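Local coordinates for DNA replication and repair protein RecF (Caldanaerobacter subterraneus subsp. tengcongensis, PDB 5Z69) that binds ATP and acts as a recombination mediator of the RecFOR pathway in DNA repair, probably binding single-stranded, linear DNA, at residues I35-Q41 / C360-G366; T165-R169 / F189-L193; F218-S223 / T296-C300. One frame throughout, in Å; residues are numbered along the deposited sequence. Where two conformers were deposited one is given.

Interaction 1 of 3, residues I35-Q41 / C360-G366; sequences IYGLNAQ and CFKIYDG. With AGS (phosphothiophosphoric acid-adenylate ester), chain C.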
# COMPACT_ATOMS: atom_id res chain seq x y z
N ILE A 35 -35.48 21.16 2.81
CA ILE A 35 -36.09 20.46 3.93
C ILE A 35 -35.43 20.91 5.22
O ILE A 35 -34.26 20.63 5.45
CB ILE A 35 -35.95 18.95 3.78
CG1 ILE A 35 -36.63 18.49 2.49
CG2 ILE A 35 -36.54 18.23 5.00
CD1 ILE A 35 -35.93 17.34 1.82
N TYR A 36 -36.16 21.64 6.05
CA TYR A 36 -35.55 22.21 7.24
C TYR A 36 -36.35 21.89 8.51
O TYR A 36 -37.54 21.61 8.46
CB TYR A 36 -35.40 23.73 7.10
CG TYR A 36 -36.66 24.51 7.40
CD1 TYR A 36 -37.67 24.62 6.44
CD2 TYR A 36 -36.84 25.13 8.63
CE1 TYR A 36 -38.83 25.33 6.72
CE2 TYR A 36 -37.99 25.84 8.91
CZ TYR A 36 -38.98 25.94 7.96
OH TYR A 36 -40.12 26.65 8.26
N GLY A 37 -35.67 21.96 9.64
CA GLY A 37 -36.30 21.70 10.91
C GLY A 37 -35.23 21.54 11.97
O GLY A 37 -34.04 21.42 11.64
N LEU A 38 -35.65 21.55 13.23
CA LEU A 38 -34.76 21.27 14.35
C LEU A 38 -34.05 19.94 14.13
O LEU A 38 -34.50 19.10 13.34
CB LEU A 38 -35.53 21.23 15.67
CG LEU A 38 -35.97 22.54 16.34
CD1 LEU A 38 -34.93 23.63 16.12
CD2 LEU A 38 -37.36 23.00 15.89
N ASN A 39 -32.93 19.76 14.82
CA ASN A 39 -32.23 18.49 14.83
C ASN A 39 -33.17 17.37 15.26
O ASN A 39 -34.12 17.60 16.00
CB ASN A 39 -31.01 18.56 15.75
CG ASN A 39 -29.70 18.48 15.00
OD1 ASN A 39 -29.22 19.47 14.45
ND2 ASN A 39 -29.10 17.28 14.96
N ALA A 40 -32.90 16.16 14.76
CA ALA A 40 -33.62 14.95 15.16
C ALA A 40 -35.12 14.95 14.84
O ALA A 40 -35.90 14.28 15.52
CB ALA A 40 -33.42 14.70 16.67
N GLN A 41 -35.54 15.68 13.80
CA GLN A 41 -36.97 15.72 13.49
C GLN A 41 -37.39 14.80 12.34
O GLN A 41 -38.59 14.55 12.17
CB GLN A 41 -37.43 17.15 13.18
CG GLN A 41 -37.34 18.13 14.34
CD GLN A 41 -37.79 17.53 15.66
OE1 GLN A 41 -38.94 17.09 15.80
NE2 GLN A 41 -36.88 17.49 16.63
N CYS A 360 -40.19 24.60 -0.26
CA CYS A 360 -39.67 24.53 1.08
C CYS A 360 -40.57 23.66 1.94
O CYS A 360 -41.78 23.81 1.91
CB CYS A 360 -39.54 25.93 1.66
SG CYS A 360 -38.99 25.98 3.36
N PHE A 361 -39.97 22.74 2.68
CA PHE A 361 -40.71 21.85 3.57
C PHE A 361 -40.17 21.94 5.00
O PHE A 361 -38.98 21.78 5.23
CB PHE A 361 -40.61 20.38 3.10
CG PHE A 361 -41.13 20.13 1.70
CD1 PHE A 361 -42.42 19.66 1.48
CD2 PHE A 361 -40.30 20.32 0.60
CE1 PHE A 361 -42.87 19.41 0.20
CE2 PHE A 361 -40.74 20.08 -0.69
CZ PHE A 361 -42.02 19.62 -0.90
N LYS A 362 -41.06 22.17 5.96
CA LYS A 362 -40.68 22.08 7.37
C LYS A 362 -40.99 20.70 7.93
O LYS A 362 -42.10 20.19 7.78
CB LYS A 362 -41.40 23.13 8.22
CG LYS A 362 -40.78 23.27 9.63
CD LYS A 362 -41.82 23.41 10.73
CE LYS A 362 -42.17 24.86 11.01
NZ LYS A 362 -43.40 24.95 11.87
N ILE A 363 -40.00 20.10 8.58
CA ILE A 363 -40.28 18.87 9.30
C ILE A 363 -40.12 19.03 10.80
O ILE A 363 -39.08 19.49 11.29
CB ILE A 363 -39.37 17.72 8.86
CG1 ILE A 363 -39.51 17.44 7.37
CG2 ILE A 363 -39.68 16.47 9.70
CD1 ILE A 363 -38.70 16.23 6.89
N TYR A 364 -41.15 18.61 11.53
CA TYR A 364 -41.11 18.52 12.98
C TYR A 364 -41.79 17.21 13.40
O TYR A 364 -42.93 16.97 12.98
CB TYR A 364 -41.81 19.72 13.61
CG TYR A 364 -41.73 19.71 15.12
CD1 TYR A 364 -42.87 19.50 15.89
CD2 TYR A 364 -40.52 19.88 15.77
CE1 TYR A 364 -42.79 19.47 17.28
CE2 TYR A 364 -40.43 19.85 17.14
CZ TYR A 364 -41.56 19.65 17.89
OH TYR A 364 -41.46 19.63 19.27
N ASP A 365 -41.16 16.41 14.22
CA ASP A 365 -41.77 15.20 14.71
C ASP A 365 -42.21 14.24 13.58
O ASP A 365 -43.23 13.63 13.65
CB ASP A 365 -42.92 15.53 15.62
CG ASP A 365 -43.35 14.37 16.50
OD1 ASP A 365 -42.55 13.49 16.78
OD2 ASP A 365 -44.50 14.36 16.90
N GLY A 366 -41.40 14.15 12.55
CA GLY A 366 -41.63 13.27 11.45
C GLY A 366 -42.76 13.68 10.56
O GLY A 366 -43.21 12.95 9.75
PG AGS C . -29.95 15.31 10.22
S1G AGS C . -30.00 16.57 8.72
O2G AGS C . -29.51 16.07 11.51
O3G AGS C . -28.86 14.25 9.88
PB AGS C . -32.33 14.87 11.68
O1B AGS C . -33.62 15.51 11.29
O2B AGS C . -31.56 15.72 12.69
O3B AGS C . -31.37 14.62 10.41
PA AGS C . -33.13 12.17 11.72
O1A AGS C . -33.79 12.53 10.38
O2A AGS C . -31.96 11.24 11.70
O3A AGS C . -32.67 13.51 12.44
O5' AGS C . -34.20 11.62 12.70
C5' AGS C . -33.91 10.48 13.46
C4' AGS C . -34.93 10.51 14.57
O4' AGS C . -35.88 9.44 14.36
C3' AGS C . -34.33 10.29 15.95
O3' AGS C . -35.05 11.04 16.93
C2' AGS C . -34.43 8.77 16.12
O2' AGS C . -34.55 8.38 17.48
C1' AGS C . -35.72 8.45 15.36
N9 AGS C . -35.72 7.14 14.72
C8 AGS C . -34.67 6.50 14.12
N7 AGS C . -34.96 5.31 13.66
C5 AGS C . -36.30 5.15 13.98
C6 AGS C . -37.21 4.10 13.77
N6 AGS C . -36.90 2.97 13.14
N1 AGS C . -38.47 4.26 14.23
C2 AGS C . -38.79 5.39 14.85
N3 AGS C . -38.02 6.45 15.11
C4 AGS C . -36.78 6.27 14.64
O HOH W 1 -38.50 21.25 13.47
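Parallel strand pairing, carried on into a loop contact, joins the strand that feeds the Walker A P-loop (35-36) to strand 360-364 in the mixed sheet of the ATPase core. Tyr-36 N donates to Phe-361 O at 2.9 Å, and Tyr-36 O takes Ile-363 N. Past Gly-37 the strands part, and a water bridges Leu-38 N and Ile-363 O. Gln-41 then spans the two segments with a side chain bent at chi2: OE1 accepts Asp-365 N (2.8 Å) on a lone pair in the carbonyl plane, while NE2 donates back to Asn-39 O (2.8 Å). Both ends of the amide are therefore held, beside the Tyr-364 ring, the planes 19° apart. Gln-41 O accepts Gly-366 N, which ties residues just beyond strand 360-364 to the phosphate-binding loop. Ala-40 N and, weakly, Gln-41 N donate to beta-phosphate oxygens of the ATP analogue. Tyr-36 holds its ring in the crowded chi1 position (81°), where Lys-362 CG makes a CH-pi contact over one face. On the other side of the sheet Ile-35 CG2 presses on Ile-363 CD1 at 3.5 Å. There helix 43-55 covers both isoleucines through Leu-46, while strands 345-349 and 367-370 flank the pair.

Interaction 2 of 3, residues T165-R169 / F189-L193; sequences TLSNR and FDEKL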
# COMPACT_ATOMS: atom_id res chain seq x y z
N THR A 165 -18.14 -16.83 -4.78
CA THR A 165 -17.02 -17.76 -4.85
C THR A 165 -16.08 -17.62 -3.64
O THR A 165 -15.58 -18.60 -3.11
CB THR A 165 -16.22 -17.53 -6.14
OG1 THR A 165 -17.09 -17.74 -7.26
CG2 THR A 165 -15.07 -18.49 -6.24
N LEU A 166 -15.86 -16.39 -3.22
CA LEU A 166 -15.06 -16.14 -2.03
C LEU A 166 -15.69 -16.83 -0.81
O LEU A 166 -15.01 -17.51 -0.03
CB LEU A 166 -14.92 -14.65 -1.78
CG LEU A 166 -14.17 -14.27 -0.52
CD1 LEU A 166 -12.73 -14.78 -0.62
CD2 LEU A 166 -14.19 -12.76 -0.29
N SER A 167 -17.00 -16.65 -0.66
CA SER A 167 -17.72 -17.26 0.47
C SER A 167 -17.59 -18.78 0.44
O SER A 167 -17.37 -19.41 1.48
CB SER A 167 -19.19 -16.86 0.47
OG SER A 167 -19.87 -17.49 1.54
N ASN A 168 -17.74 -19.36 -0.76
CA ASN A 168 -17.56 -20.79 -0.93
C ASN A 168 -16.14 -21.22 -0.56
O ASN A 168 -15.95 -22.25 0.09
CB ASN A 168 -17.86 -21.22 -2.36
CG ASN A 168 -19.35 -21.09 -2.71
OD1 ASN A 168 -20.20 -21.05 -1.82
ND2 ASN A 168 -19.65 -21.04 -4.00
N ARG A 169 -15.16 -20.45 -0.98
CA ARG A 169 -13.79 -20.81 -0.69
C ARG A 169 -13.57 -20.78 0.82
O ARG A 169 -12.97 -21.70 1.38
CB ARG A 169 -12.79 -19.87 -1.38
CG ARG A 169 -11.33 -20.36 -1.23
CD ARG A 169 -10.33 -19.30 -1.64
NE ARG A 169 -8.97 -19.82 -1.78
CZ ARG A 169 -8.02 -19.68 -0.86
NH1 ARG A 169 -8.27 -19.06 0.29
NH2 ARG A 169 -6.81 -20.18 -1.10
N PHE A 189 -11.60 -23.31 -7.16
CA PHE A 189 -12.06 -22.03 -6.64
C PHE A 189 -11.03 -20.93 -6.83
O PHE A 189 -11.40 -19.79 -7.12
CB PHE A 189 -12.42 -22.16 -5.16
CG PHE A 189 -13.67 -22.95 -4.94
CD1 PHE A 189 -14.92 -22.36 -5.13
CD2 PHE A 189 -13.61 -24.29 -4.61
CE1 PHE A 189 -16.08 -23.09 -4.96
CE2 PHE A 189 -14.77 -25.02 -4.44
CZ PHE A 189 -16.01 -24.42 -4.61
N ASP A 190 -9.75 -21.29 -6.68
CA ASP A 190 -8.66 -20.34 -6.85
C ASP A 190 -8.67 -19.77 -8.26
O ASP A 190 -8.54 -18.55 -8.45
CB ASP A 190 -7.31 -21.02 -6.58
CG ASP A 190 -6.98 -21.14 -5.10
OD1 ASP A 190 -5.90 -21.69 -4.78
OD2 ASP A 190 -7.78 -20.68 -4.25
N GLU A 191 -8.81 -20.67 -9.23
CA GLU A 191 -8.83 -20.28 -10.64
C GLU A 191 -9.96 -19.29 -10.88
O GLU A 191 -9.78 -18.29 -11.57
CB GLU A 191 -9.01 -21.52 -11.53
CG GLU A 191 -7.94 -22.59 -11.31
CD GLU A 191 -8.14 -23.83 -12.18
OE1 GLU A 191 -7.16 -24.24 -12.85
OE2 GLU A 191 -9.25 -24.39 -12.19
N LYS A 192 -11.12 -19.57 -10.29
CA LYS A 192 -12.31 -18.75 -10.51
C LYS A 192 -12.12 -17.37 -9.88
O LYS A 192 -12.44 -16.35 -10.50
CB LYS A 192 -13.56 -19.43 -9.95
CG LYS A 192 -14.86 -18.73 -10.38
CD LYS A 192 -16.10 -19.48 -9.93
CE LYS A 192 -17.36 -18.71 -10.34
NZ LYS A 192 -18.57 -19.55 -10.18
N LEU A 193 -11.59 -17.34 -8.66
CA LEU A 193 -11.35 -16.07 -7.97
C LEU A 193 -10.37 -15.19 -8.72
O LEU A 193 -10.48 -13.96 -8.67
CB LEU A 193 -10.81 -16.31 -6.55
CG LEU A 193 -11.82 -16.78 -5.50
CD1 LEU A 193 -11.10 -17.09 -4.19
CD2 LEU A 193 -12.95 -15.77 -5.28
O HOH W 2 -18.31 -20.70 -7.19
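Thr-165 and Leu-193, with Arg-169 and Asp-190, join the two arms of an antiparallel helical hairpin, helices 153-177 and 186-222. The segments run at 153° to each other with their axes 9.9 Å apart. Thr-165, buried, uses both of its branches. Its CG2 lies 3.6 Å from Leu-193 CD2, the two side chains sliding past each other in opposite directions, and it also meets the edge of the Phe-189 ring. The other branch of the threonine, OG1, sits 3.2 Å from Lys-192 CE, beside an extended lysine chain that crosses it. A water accepts a hydrogen bond from Lys-192 NZ and also bonds to Thr-165 OG1, although both atoms have partners at Gln-161 as well, OE1 for the lysine and the backbone O for the threonine. Further along, Asn-168 CB rests 3.7 Å from Phe-189 CE1.

The charged end of the contact belongs to Arg-169. With CG trans to the backbone N (chi1 -172°) and the chain extended as far as NE, CD runs past Leu-193 CD1 at 3.5 Å, roughly at a right angle to the leucine, and delivers NE to Asp-190 OD2 at 2.9 Å. This salt bridge lies in the guanidinium plane, and NH2 adds a weak second bond to the same oxygen. NH1 turns to Asp-261 and Thr-267, so the guanidinium is held from two directions and its rotation is fixed. A methionine in its place would probably leave the buried Asp-190, and Asp-261, without the guanidinium that pairs with them. Helix 243-256 packs alongside, with Lys-251 and Leu-254 against Asp-190 and Leu-254 also against Leu-193, while Leu-166 leans on Thr-267 and His-272.

Interaction 3 of 3, residues F218-S223 / T296-C300; sequences FLMEIS and TAALC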
# COMPACT_ATOMS: atom_id res chain seq x y z
N PHE A 218 -10.90 19.36 -10.15
CA PHE A 218 -11.63 20.07 -9.10
C PHE A 218 -10.70 20.62 -8.01
O PHE A 218 -10.86 21.76 -7.57
CB PHE A 218 -12.69 19.16 -8.48
CG PHE A 218 -13.90 18.95 -9.35
CD1 PHE A 218 -14.78 20.00 -9.60
CD2 PHE A 218 -14.17 17.71 -9.92
CE1 PHE A 218 -15.89 19.81 -10.40
CE2 PHE A 218 -15.28 17.53 -10.72
CZ PHE A 218 -16.14 18.58 -10.97
N LEU A 219 -9.75 19.80 -7.58
CA LEU A 219 -8.80 20.20 -6.55
C LEU A 219 -7.97 21.42 -6.96
O LEU A 219 -7.78 22.34 -6.18
CB LEU A 219 -7.87 19.03 -6.21
CG LEU A 219 -6.82 19.29 -5.14
CD1 LEU A 219 -7.50 19.56 -3.80
CD2 LEU A 219 -5.85 18.13 -5.03
N MET A 220 -7.50 21.41 -8.21
CA MET A 220 -6.64 22.48 -8.70
C MET A 220 -7.40 23.79 -8.80
O MET A 220 -6.81 24.87 -8.85
CB MET A 220 -6.03 22.11 -10.06
CG MET A 220 -4.79 22.92 -10.45
SD MET A 220 -3.44 22.81 -9.25
CE MET A 220 -2.05 23.41 -10.22
N GLU A 221 -8.73 23.71 -8.81
CA GLU A 221 -9.57 24.89 -8.97
C GLU A 221 -9.87 25.60 -7.65
O GLU A 221 -9.98 26.82 -7.62
CB GLU A 221 -10.90 24.52 -9.65
CG GLU A 221 -10.79 24.00 -11.08
CD GLU A 221 -10.10 24.96 -12.01
OE1 GLU A 221 -10.37 26.18 -11.92
OE2 GLU A 221 -9.27 24.50 -12.83
N ILE A 222 -10.02 24.84 -6.57
CA ILE A 222 -10.44 25.44 -5.30
C ILE A 222 -9.37 25.46 -4.21
O ILE A 222 -9.56 26.09 -3.16
CB ILE A 222 -11.68 24.72 -4.74
CG1 ILE A 222 -11.37 23.25 -4.45
CG2 ILE A 222 -12.86 24.83 -5.70
CD1 ILE A 222 -12.49 22.53 -3.75
N SER A 223 -8.25 24.78 -4.45
CA SER A 223 -7.17 24.72 -3.47
C SER A 223 -5.81 24.89 -4.13
O SER A 223 -4.80 25.08 -3.44
CB SER A 223 -7.22 23.39 -2.71
OG SER A 223 -8.34 23.33 -1.86
N THR A 296 -11.94 19.18 1.96
CA THR A 296 -11.84 19.64 0.59
C THR A 296 -11.72 18.45 -0.36
O THR A 296 -12.39 18.40 -1.41
CB THR A 296 -10.64 20.59 0.42
OG1 THR A 296 -10.91 21.82 1.11
CG2 THR A 296 -10.39 20.88 -1.05
N ALA A 297 -10.86 17.51 0.01
CA ALA A 297 -10.63 16.30 -0.77
C ALA A 297 -11.91 15.46 -0.88
O ALA A 297 -12.16 14.86 -1.92
CB ALA A 297 -9.52 15.48 -0.15
N ALA A 298 -12.69 15.42 0.19
CA ALA A 298 -13.98 14.74 0.19
C ALA A 298 -14.92 15.36 -0.83
O ALA A 298 -15.60 14.65 -1.57
CB ALA A 298 -14.60 14.79 1.56
N LEU A 299 -14.92 16.69 -0.88
CA LEU A 299 -15.77 17.45 -1.79
C LEU A 299 -15.42 17.15 -3.25
O LEU A 299 -16.31 16.91 -4.07
CB LEU A 299 -15.64 18.95 -1.51
CG LEU A 299 -16.42 19.92 -2.41
CD1 LEU A 299 -17.86 19.50 -2.51
CD2 LEU A 299 -16.34 21.35 -1.90
N CYS A 300 -14.12 17.17 -3.54
CA CYS A 300 -13.61 16.88 -4.88
C CYS A 300 -13.94 15.45 -5.31
O CYS A 300 -14.27 15.19 -6.46
CB CYS A 300 -12.10 17.09 -4.93
SG CYS A 300 -11.56 18.82 -4.82
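Phe-218, whose ring is the one aromatic group in these two segments, touches Cys-300 SG through its CB, at 3.8 Å, while Cys-300 O comes obliquely to the ring. The ring then leads off along helix 291-313 to Leu-303, Ser-304 and Glu-307. No partner from 296-300 stacks on its faces.

The sulfur is the true centre of the contact. Cys-300 carries SG beside its own backbone N (chi1 -70°), which directs it into the angle between Phe-218 and Leu-219. There it sits 3.4 Å from Leu-219 N and 3.9 Å from Leu-219 CB, against the opposing backbone. Ile-222, one turn further on, comes in from the side. Its CG1 stands between the backbone N and the carbonyl carbon (chi1 62°), and this throws CD1 forward to meet Thr-296 CG2 tip to tip at 3.8 Å. The same methyl reaches Cys-300 SG at 4.0 Å and touches Leu-299 CD2 at its margin. Leu-219 CD1 adds a looser contact to Thr-296 CG2, at 4.2 Å. Thr-296 can offer its methyl here because its hydroxyl is turned to its own helix, bonded to Gly-292 O.

The short axes approach to 9.8 Å at 132°, joining the last turn of helix 186-222 to the first half of helix 291-313. In the ABC-type ATPase fold of this family, the latter is probably the helix that follows the signature motif. No hydrogen bond or salt bridge crosses between the two segments: methyl groups, a thiol and backbone fit together by shape, so the join rests on apolar and thiol packing, and no charge pair or cross-segment hydrogen bond sets its direction.

Overall arrangement
Interaction 1 belongs to the nucleotide-binding core, whereas interactions 2 and 3 are helix packing away from the ATP site; both are nested within the loop of chain that interaction 1 closes. Interactions 2 and 3 use helix 186-222 near its two ends, and their centres are 39 Å apart. Interactions 1 and 2 lie on opposite sides of the chain's centre. None is wholly buried; each mixes buried residues with partly exposed ones. Their chemistry follows their place: backbone hydrogen bonds and a held amide beside the P-loop, a buried salt bridge, with a water beside Lys-192, between the hairpin arms, and mainly apolar and sulfur contacts, without a hydrogen bond between the segments, where 218-223 meets 296-300.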